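Local structure of type 6 secretion amidase effector 2 (Salmonella typhi, 6WIN) at residues V24-H29 against M88-D93; Q12-V17 against P98-R103; T55-F60 against A75-Q80. The protein probably acts as a peptidoglycan amidase, a toxin exported by type VI secretion that cleaves peptide bonds in the cell walls of competing bacteria. All coordinates share one frame; numbering follows the deposited sequence.

Contacts 1 and 3 lie in the core, whereas contact 2 is largely at the surface. Contact 3 pairs strands 56-59 and 74-81 within the antiparallel sheet, and contact 1 sets helix 23-30 against the end of strand 84-89, the next strand over; the two meet where Ile27 packs on Phe76 and Val56. Contact 2 fastens the loop before the helix to the start of edge strand 101-106 and joins contact 1 through the Asp89-Arg103 salt bridge. Their chemistry follows their place: backbone bonds and apolar side chains in contact 3, contact without cross-segment hydrogen bonds in contact 1, and backbone bonds, a salt bridge and water in contact 2.

Contact 1: V24-H29 against M88-D93; sequences VELIQH and MDQWKD
Leu26 and Gln90 carry most of this contact, a leucine of helix 23-30 lying against the polar side chain that follows the end of strand 84-89. Leu26 swings CG anti to its own amide nitrogen (chi1 173°), which sends the branched end along the strand while CB stays over Gln90. Leu26 CB lies 3.7 Å from Gln90 CD, and the methylene sits over a face of the Gln90 amide, nearly above CD. Further out, CD2 of Leu26 settles on the backbone of the second segment, 3.7 Å from CA of Asp89, and CD1 comes within 4.0 Å of Gln90 OE1. With CG between its backbone N and carbonyl carbon (chi1 85°) and the chain straight beyond, Gln90 brings NE2 to 3.6 Å from Leu26 N. No hydrogen bond crosses here; NE2 instead donates to the carbonyl oxygens of Val17 and Gln22, which fixes the rotation of the amide and leaves its carbon skeleton to pack on Leu26.

Packing loosens at both ends. Toward the strand, Leu26 CD2 is 4.2 Å from the carbonyl oxygen of Met88, a selenomethionine whose side chain leads away to Leu78 and Lys102. On the partly exposed side, Glu25 gives only a marginal approach, its CB 4.4 Å from Gln90 NE2, while its carboxylate turns back to the amides of His20 and Gln22. Asp89 also directs its carboxylate away from the helix, to Lys97, Arg103 and His73.

A helix laid on an antiparallel sheet in this way is consistent with the papain-like fold of cysteine peptidoglycan amidases, in which the nucleophilic cysteine begins such a helix and the histidine comes from the sheet.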
# COMPACT_ATOMS: atom_id res chain seq x y z
N VAL A 24 1.82 -2.38 7.74
CA VAL A 24 2.84 -1.34 7.83
C VAL A 24 4.16 -1.90 8.38
O VAL A 24 5.24 -1.48 7.96
CB VAL A 24 2.32 -0.16 8.68
CG1 VAL A 24 3.41 0.90 8.89
CG2 VAL A 24 1.11 0.48 8.01
N GLU A 25 4.08 -2.88 9.28
CA GLU A 25 5.29 -3.42 9.89
C GLU A 25 6.11 -4.22 8.89
O GLU A 25 7.33 -4.35 9.07
CB GLU A 25 4.93 -4.29 11.09
CG GLU A 25 4.40 -3.49 12.27
CD GLU A 25 3.92 -4.38 13.40
OE1 GLU A 25 3.39 -5.47 13.12
OE2 GLU A 25 4.08 -4.00 14.58
N LEU A 26 5.49 -4.77 7.85
CA LEU A 26 6.28 -5.41 6.80
C LEU A 26 7.18 -4.40 6.12
O LEU A 26 8.39 -4.62 5.98
CB LEU A 26 5.36 -6.07 5.77
CG LEU A 26 6.11 -6.63 4.55
CD1 LEU A 26 6.99 -7.82 4.95
CD2 LEU A 26 5.13 -7.02 3.47
N ILE A 27 6.60 -3.27 5.70
CA ILE A 27 7.40 -2.22 5.08
C ILE A 27 8.51 -1.78 6.01
O ILE A 27 9.66 -1.62 5.61
CB ILE A 27 6.52 -1.02 4.68
CG1 ILE A 27 5.18 -1.48 4.08
CG2 ILE A 27 7.28 -0.17 3.70
CD1 ILE A 27 5.33 -2.27 2.81
N GLN A 28 8.16 -1.54 7.28
CA GLN A 28 9.10 -0.96 8.23
C GLN A 28 10.24 -1.91 8.55
O GLN A 28 11.33 -1.45 8.91
CB GLN A 28 8.37 -0.58 9.52
CG GLN A 28 7.42 0.61 9.36
CD GLN A 28 6.53 0.81 10.57
OE1 GLN A 28 6.29 -0.12 11.34
NE2 GLN A 28 6.03 2.03 10.75
N HIS A 29 10.01 -3.22 8.43
CA HIS A 29 11.06 -4.18 8.70
C HIS A 29 12.20 -4.04 7.70
O HIS A 29 13.38 -4.10 8.07
CB HIS A 29 10.50 -5.60 8.69
CG HIS A 29 11.52 -6.65 9.03
ND1 HIS A 29 11.83 -7.00 10.33
CD2 HIS A 29 12.32 -7.40 8.24
CE1 HIS A 29 12.76 -7.93 10.32
NE2 HIS A 29 13.08 -8.19 9.07
N MSE A 88 2.73 -6.98 -2.91
CA MSE A 88 3.32 -7.87 -1.90
C MSE A 88 3.02 -7.33 -0.50
O MSE A 88 3.36 -6.17 -0.19
CB MSE A 88 4.83 -8.00 -2.14
CG MSE A 88 5.58 -8.98 -1.25
SE MSE A 88 5.20 -10.82 -1.78
CE MSE A 88 6.24 -10.94 -3.53
N ASP A 89 2.35 -8.12 0.35
CA ASP A 89 1.92 -7.58 1.63
C ASP A 89 1.84 -8.68 2.69
O ASP A 89 2.23 -9.83 2.48
CB ASP A 89 0.59 -6.82 1.50
CG ASP A 89 -0.57 -7.68 0.96
OD1 ASP A 89 -0.41 -8.90 0.76
OD2 ASP A 89 -1.66 -7.10 0.73
N GLN A 90 1.36 -8.28 3.87
CA GLN A 90 1.06 -9.19 4.96
C GLN A 90 -0.03 -8.54 5.80
O GLN A 90 -0.30 -7.34 5.67
CB GLN A 90 2.30 -9.49 5.81
CG GLN A 90 2.55 -8.43 6.89
CD GLN A 90 3.77 -8.71 7.76
OE1 GLN A 90 4.51 -9.66 7.53
NE2 GLN A 90 3.97 -7.87 8.77
N TRP A 91 -0.64 -9.33 6.68
CA TRP A 91 -1.44 -8.79 7.77
C TRP A 91 -1.57 -9.88 8.84
O TRP A 91 -1.00 -10.97 8.71
CB TRP A 91 -2.80 -8.25 7.30
CG TRP A 91 -3.74 -9.20 6.59
CD1 TRP A 91 -4.71 -9.97 7.16
CD2 TRP A 91 -3.81 -9.46 5.17
NE1 TRP A 91 -5.38 -10.70 6.20
CE2 TRP A 91 -4.84 -10.40 4.97
CE3 TRP A 91 -3.11 -8.98 4.06
CZ2 TRP A 91 -5.19 -10.88 3.70
CZ3 TRP A 91 -3.45 -9.46 2.79
CH2 TRP A 91 -4.48 -10.40 2.63
N LYS A 92 -2.30 -9.56 9.91
CA LYS A 92 -2.21 -10.35 11.14
C LYS A 92 -2.88 -11.73 11.03
O LYS A 92 -2.59 -12.59 11.86
CB LYS A 92 -2.82 -9.57 12.31
N ASP A 93 -3.74 -11.95 10.04
CA ASP A 93 -4.51 -13.19 9.96
C ASP A 93 -3.59 -14.33 9.54
O ASP A 93 -3.21 -14.43 8.37
CB ASP A 93 -5.66 -13.01 8.96
CG ASP A 93 -6.60 -14.20 8.93
OD1 ASP A 93 -6.28 -15.26 9.52
OD2 ASP A 93 -7.68 -14.08 8.31

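Contact 2: Q12-V17 against P98-R103; sequences QDTEKV and PRVSKR
Pro98 and Lys16 meet partly through water: one molecule accepts from Lys16 N and donates to Pro98 O, 2.8 Å from each, and gives a weak bond to Glu15 OE1. The aliphatic chain of Lys16 passes alongside, its CE 3.9 Å from Pro98 O, before its ammonium reaches Asp94. Arg99 comes next and runs beside Glu15, both pointing the same way. Their salt bridge joins Arg99 NH1 to Glu15 OE2 at 3.1 Å, with carboxylate and guanidinium planes 40° apart, and Pro98 CB touches one face of the Arg99 guanidinium near its rim.

Val100 is held through its backbone: its N donates to Thr14 O at 3.1 Å, and its O accepts from Asp13 N at 2.8 Å. The buried side chain presents CB to Thr14 OG1, which bonds to Leu11 O. Ser101 flanks the amide of Gln12 obliquely, its CB 3.5 Å from Gln12 OE1. Gln12 OE1 accepts from Lys102 N at 2.9 Å, the donor lying in the carbonyl plane; a turn about CB-CG (chi2 82°) helps bring the oxygen there.

Three hydrogen bonds thus fix the loop's path, whereas the exposed salt bridge probably adds less, being open to competition from solvent.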
# COMPACT_ATOMS: atom_id res chain seq x y z
N GLN A 12 8.09 -13.22 -1.50
CA GLN A 12 7.08 -14.27 -1.53
C GLN A 12 7.52 -15.44 -0.67
O GLN A 12 8.67 -15.88 -0.74
CB GLN A 12 6.82 -14.73 -2.96
CG GLN A 12 5.96 -15.98 -3.04
CD GLN A 12 4.47 -15.67 -2.94
OE1 GLN A 12 4.07 -14.50 -2.94
NE2 GLN A 12 3.65 -16.71 -2.85
N ASP A 13 6.62 -15.90 0.20
CA ASP A 13 6.78 -17.07 1.04
C ASP A 13 7.69 -16.82 2.23
O ASP A 13 7.96 -17.76 2.97
CB ASP A 13 7.31 -18.27 0.26
CG ASP A 13 6.23 -18.98 -0.50
OD1 ASP A 13 5.05 -18.65 -0.26
OD2 ASP A 13 6.55 -19.85 -1.33
N THR A 14 8.16 -15.59 2.46
CA THR A 14 8.96 -15.37 3.65
C THR A 14 8.06 -15.35 4.89
O THR A 14 6.83 -15.24 4.79
CB THR A 14 9.77 -14.06 3.58
OG1 THR A 14 8.91 -12.95 3.29
CG2 THR A 14 10.85 -14.15 2.51
N GLU A 15 8.68 -15.47 6.05
CA GLU A 15 7.95 -15.37 7.30
C GLU A 15 7.51 -13.93 7.55
O GLU A 15 8.23 -12.99 7.23
CB GLU A 15 8.80 -15.87 8.47
CG GLU A 15 8.98 -17.38 8.48
CD GLU A 15 7.65 -18.10 8.56
OE1 GLU A 15 7.02 -18.06 9.64
OE2 GLU A 15 7.23 -18.68 7.53
N LYS A 16 6.31 -13.77 8.09
CA LYS A 16 5.81 -12.46 8.44
C LYS A 16 6.67 -11.87 9.55
O LYS A 16 7.27 -12.60 10.35
CB LYS A 16 4.35 -12.55 8.88
CG LYS A 16 3.43 -13.05 7.77
CD LYS A 16 1.98 -12.75 8.08
CE LYS A 16 1.48 -13.61 9.24
NZ LYS A 16 0.04 -13.43 9.49
N VAL A 17 6.73 -10.54 9.60
CA VAL A 17 7.68 -9.81 10.42
C VAL A 17 6.95 -8.73 11.21
O VAL A 17 5.79 -8.42 10.95
CB VAL A 17 8.80 -9.17 9.58
CG1 VAL A 17 9.65 -10.24 8.92
CG2 VAL A 17 8.20 -8.24 8.54
N PRO A 98 -0.76 -16.75 5.94
CA PRO A 98 0.30 -17.40 6.73
C PRO A 98 1.69 -16.86 6.43
O PRO A 98 2.54 -16.83 7.33
CB PRO A 98 0.18 -18.88 6.35
CG PRO A 98 -0.46 -18.87 5.00
CD PRO A 98 -1.42 -17.71 5.03
N ARG A 99 1.95 -16.43 5.19
CA ARG A 99 3.25 -15.91 4.81
C ARG A 99 3.08 -14.54 4.16
O ARG A 99 1.97 -14.11 3.82
CB ARG A 99 3.97 -16.85 3.83
CG ARG A 99 3.81 -18.33 4.14
CD ARG A 99 4.55 -18.79 5.40
NE ARG A 99 3.99 -20.05 5.86
CZ ARG A 99 3.92 -20.45 7.12
NH1 ARG A 99 4.39 -19.69 8.09
NH2 ARG A 99 3.35 -21.61 7.42
N VAL A 100 4.21 -13.84 3.99
CA VAL A 100 4.27 -12.72 3.07
C VAL A 100 4.04 -13.25 1.67
O VAL A 100 4.66 -14.25 1.27
CB VAL A 100 5.62 -11.99 3.21
CG1 VAL A 100 5.69 -10.77 2.30
CG2 VAL A 100 5.82 -11.57 4.66
N SER A 101 3.11 -12.64 0.93
CA SER A 101 2.75 -13.22 -0.37
C SER A 101 2.07 -12.18 -1.25
O SER A 101 1.59 -11.15 -0.78
CB SER A 101 1.82 -14.43 -0.21
OG SER A 101 0.67 -14.10 0.53
N LYS A 102 1.99 -12.51 -2.54
CA LYS A 102 1.38 -11.64 -3.54
C LYS A 102 -0.13 -11.81 -3.56
O LYS A 102 -0.66 -12.90 -3.36
CB LYS A 102 1.87 -11.96 -4.95
CG LYS A 102 3.30 -12.37 -5.10
CD LYS A 102 3.53 -12.70 -6.56
CE LYS A 102 4.98 -12.93 -6.85
NZ LYS A 102 5.16 -13.18 -8.30
N ARG A 103 -0.83 -10.71 -3.88
CA ARG A 103 -2.26 -10.79 -4.13
C ARG A 103 -2.66 -9.71 -5.14
O ARG A 103 -1.96 -8.71 -5.33
CB ARG A 103 -3.07 -10.65 -2.83
CG ARG A 103 -3.08 -9.25 -2.21
CD ARG A 103 -4.02 -9.21 -1.01
NE ARG A 103 -4.02 -7.90 -0.36
CZ ARG A 103 -5.07 -7.08 -0.31
NH1 ARG A 103 -6.22 -7.42 -0.87
NH2 ARG A 103 -4.96 -5.91 0.31
O HOH W 1 4.94 -16.16 8.71

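Contact 3: T55-F60 against A75-Q80; sequences TVIATF and AFFLGQ
Within the central antiparallel sheet, strands 56-59 and 74-81 are neighbours, and a short ladder joins them where Val56 stands opposite Phe76 and Ile57 opposite Ala75. Ile57 and Ala75 form the hydrogen-bonded pair: Ile57 N donates to Ala75 O at 2.9 Å, and Ala75 N returns a bond to Ile57 O at 3.0 Å. Beyond the non-hydrogen-bonded pair, Phe77 N meets Thr55 O at 2.8 Å in an almost perfectly straight bond (179° at the hydrogen), lying in the carbonyl plane. The same oxygen also receives a CA-H contact from Phe76. The ladder is brief, and the axes of the two short segments lie 114° apart, consistent with strands that diverge quickly.

On the face with Val56 and Phe76, the two run side by side, and Val56 CG2 approaches the ring at CE1, 3.9 Å away; helix 23-30 covers this pair through Leu26 and Ile27. On the other face, Ile57 has CG1 between its backbone N and carbonyl carbon (chi1 64°), bringing CG1 to 3.5 Å from Ala75 O; the extended chain beyond carries CD1 to 4.0 Å from Phe77 CB, where CD1 also lies near the Phe77 ring plane, at its edge. Val45 touches both Ile57 and Phe77, while Val87 packs on Ile57 and Ala75. One face of the Phe77 ring lies beneath Gly79 N, 3.5 Å above its centre. Leu78 and Gly79, both opposite Trp86, form a classic beta bulge.

Strands 56-59, 74-81 and 84-89 thus make an antiparallel meander, with helix 23-30 on its Val56 and Phe76 face.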
# COMPACT_ATOMS: atom_id res chain seq x y z
N THR A 55 8.01 -0.25 -5.34
CA THR A 55 7.62 1.02 -4.76
C THR A 55 6.69 0.79 -3.57
O THR A 55 5.78 -0.04 -3.63
CB THR A 55 6.91 1.90 -5.80
OG1 THR A 55 7.78 2.10 -6.92
CG2 THR A 55 6.55 3.24 -5.19
N VAL A 56 6.94 1.51 -2.47
CA VAL A 56 6.05 1.43 -1.32
C VAL A 56 4.78 2.20 -1.62
O VAL A 56 4.84 3.39 -1.98
CB VAL A 56 6.74 1.97 -0.06
CG1 VAL A 56 5.74 2.05 1.07
CG2 VAL A 56 7.97 1.10 0.31
N ILE A 57 3.62 1.54 -1.47
CA ILE A 57 2.33 2.15 -1.74
C ILE A 57 1.40 1.92 -0.56
O ILE A 57 1.65 1.08 0.31
CB ILE A 57 1.71 1.61 -3.05
CG1 ILE A 57 1.42 0.10 -2.93
CG2 ILE A 57 2.68 1.86 -4.20
CD1 ILE A 57 0.70 -0.48 -4.16
N ALA A 58 0.31 2.68 -0.51
CA ALA A 58 -0.62 2.60 0.61
C ALA A 58 -1.96 3.20 0.22
O ALA A 58 -2.07 3.96 -0.73
CB ALA A 58 -0.07 3.33 1.84
N THR A 59 -2.98 2.85 1.00
CA THR A 59 -4.27 3.53 0.93
C THR A 59 -4.15 4.94 1.51
O THR A 59 -3.64 5.12 2.62
CB THR A 59 -5.31 2.75 1.74
OG1 THR A 59 -4.87 2.67 3.10
CG2 THR A 59 -5.52 1.33 1.18
N PHE A 60 -4.65 5.93 0.78
CA PHE A 60 -4.60 7.32 1.23
C PHE A 60 -5.96 7.98 1.08
O PHE A 60 -6.66 7.79 0.08
CB PHE A 60 -3.59 8.15 0.44
CG PHE A 60 -2.17 7.99 0.90
CD1 PHE A 60 -1.65 8.80 1.90
CD2 PHE A 60 -1.35 7.04 0.31
CE1 PHE A 60 -0.35 8.66 2.31
CE2 PHE A 60 -0.05 6.89 0.72
CZ PHE A 60 0.46 7.72 1.72
N ALA A 75 1.63 -1.73 1.26
CA ALA A 75 2.15 -2.87 0.52
C ALA A 75 3.30 -2.42 -0.37
O ALA A 75 3.57 -1.23 -0.52
CB ALA A 75 1.04 -3.54 -0.32
N PHE A 76 3.98 -3.40 -0.97
CA PHE A 76 4.94 -3.16 -2.03
C PHE A 76 4.27 -3.39 -3.38
O PHE A 76 3.65 -4.43 -3.60
CB PHE A 76 6.17 -4.07 -1.93
CG PHE A 76 6.99 -3.90 -0.68
CD1 PHE A 76 7.88 -2.83 -0.56
CD2 PHE A 76 6.91 -4.81 0.35
CE1 PHE A 76 8.67 -2.68 0.57
CE2 PHE A 76 7.69 -4.67 1.49
CZ PHE A 76 8.57 -3.59 1.60
N PHE A 77 4.41 -2.42 -4.29
CA PHE A 77 3.88 -2.59 -5.64
C PHE A 77 4.67 -3.63 -6.42
O PHE A 77 5.91 -3.65 -6.36
CB PHE A 77 3.92 -1.25 -6.37
CG PHE A 77 3.50 -1.33 -7.80
CD1 PHE A 77 2.15 -1.40 -8.13
CD2 PHE A 77 4.44 -1.32 -8.82
CE1 PHE A 77 1.75 -1.46 -9.47
CE2 PHE A 77 4.06 -1.38 -10.15
CZ PHE A 77 2.71 -1.45 -10.48
N LEU A 78 3.97 -4.49 -7.15
CA LEU A 78 4.65 -5.46 -8.02
C LEU A 78 4.38 -5.26 -9.51
O LEU A 78 5.29 -5.42 -10.31
CB LEU A 78 4.26 -6.91 -7.65
CG LEU A 78 4.63 -7.45 -6.27
CD1 LEU A 78 4.16 -8.90 -6.13
CD2 LEU A 78 6.13 -7.33 -5.99
N GLY A 79 3.15 -4.92 -9.89
CA GLY A 79 2.81 -4.75 -11.30
C GLY A 79 1.34 -4.43 -11.43
O GLY A 79 0.61 -4.36 -10.44
N GLN A 80 0.91 -4.21 -12.67
CA GLN A 80 -0.50 -3.88 -12.89
C GLN A 80 -0.92 -4.24 -14.31
O GLN A 80 -0.10 -4.39 -15.22
CB GLN A 80 -0.79 -2.40 -12.61
CG GLN A 80 -0.20 -1.41 -13.61
CD GLN A 80 -0.50 0.03 -13.25
OE1 GLN A 80 -1.67 0.45 -13.21
NE2 GLN A 80 0.55 0.81 -12.96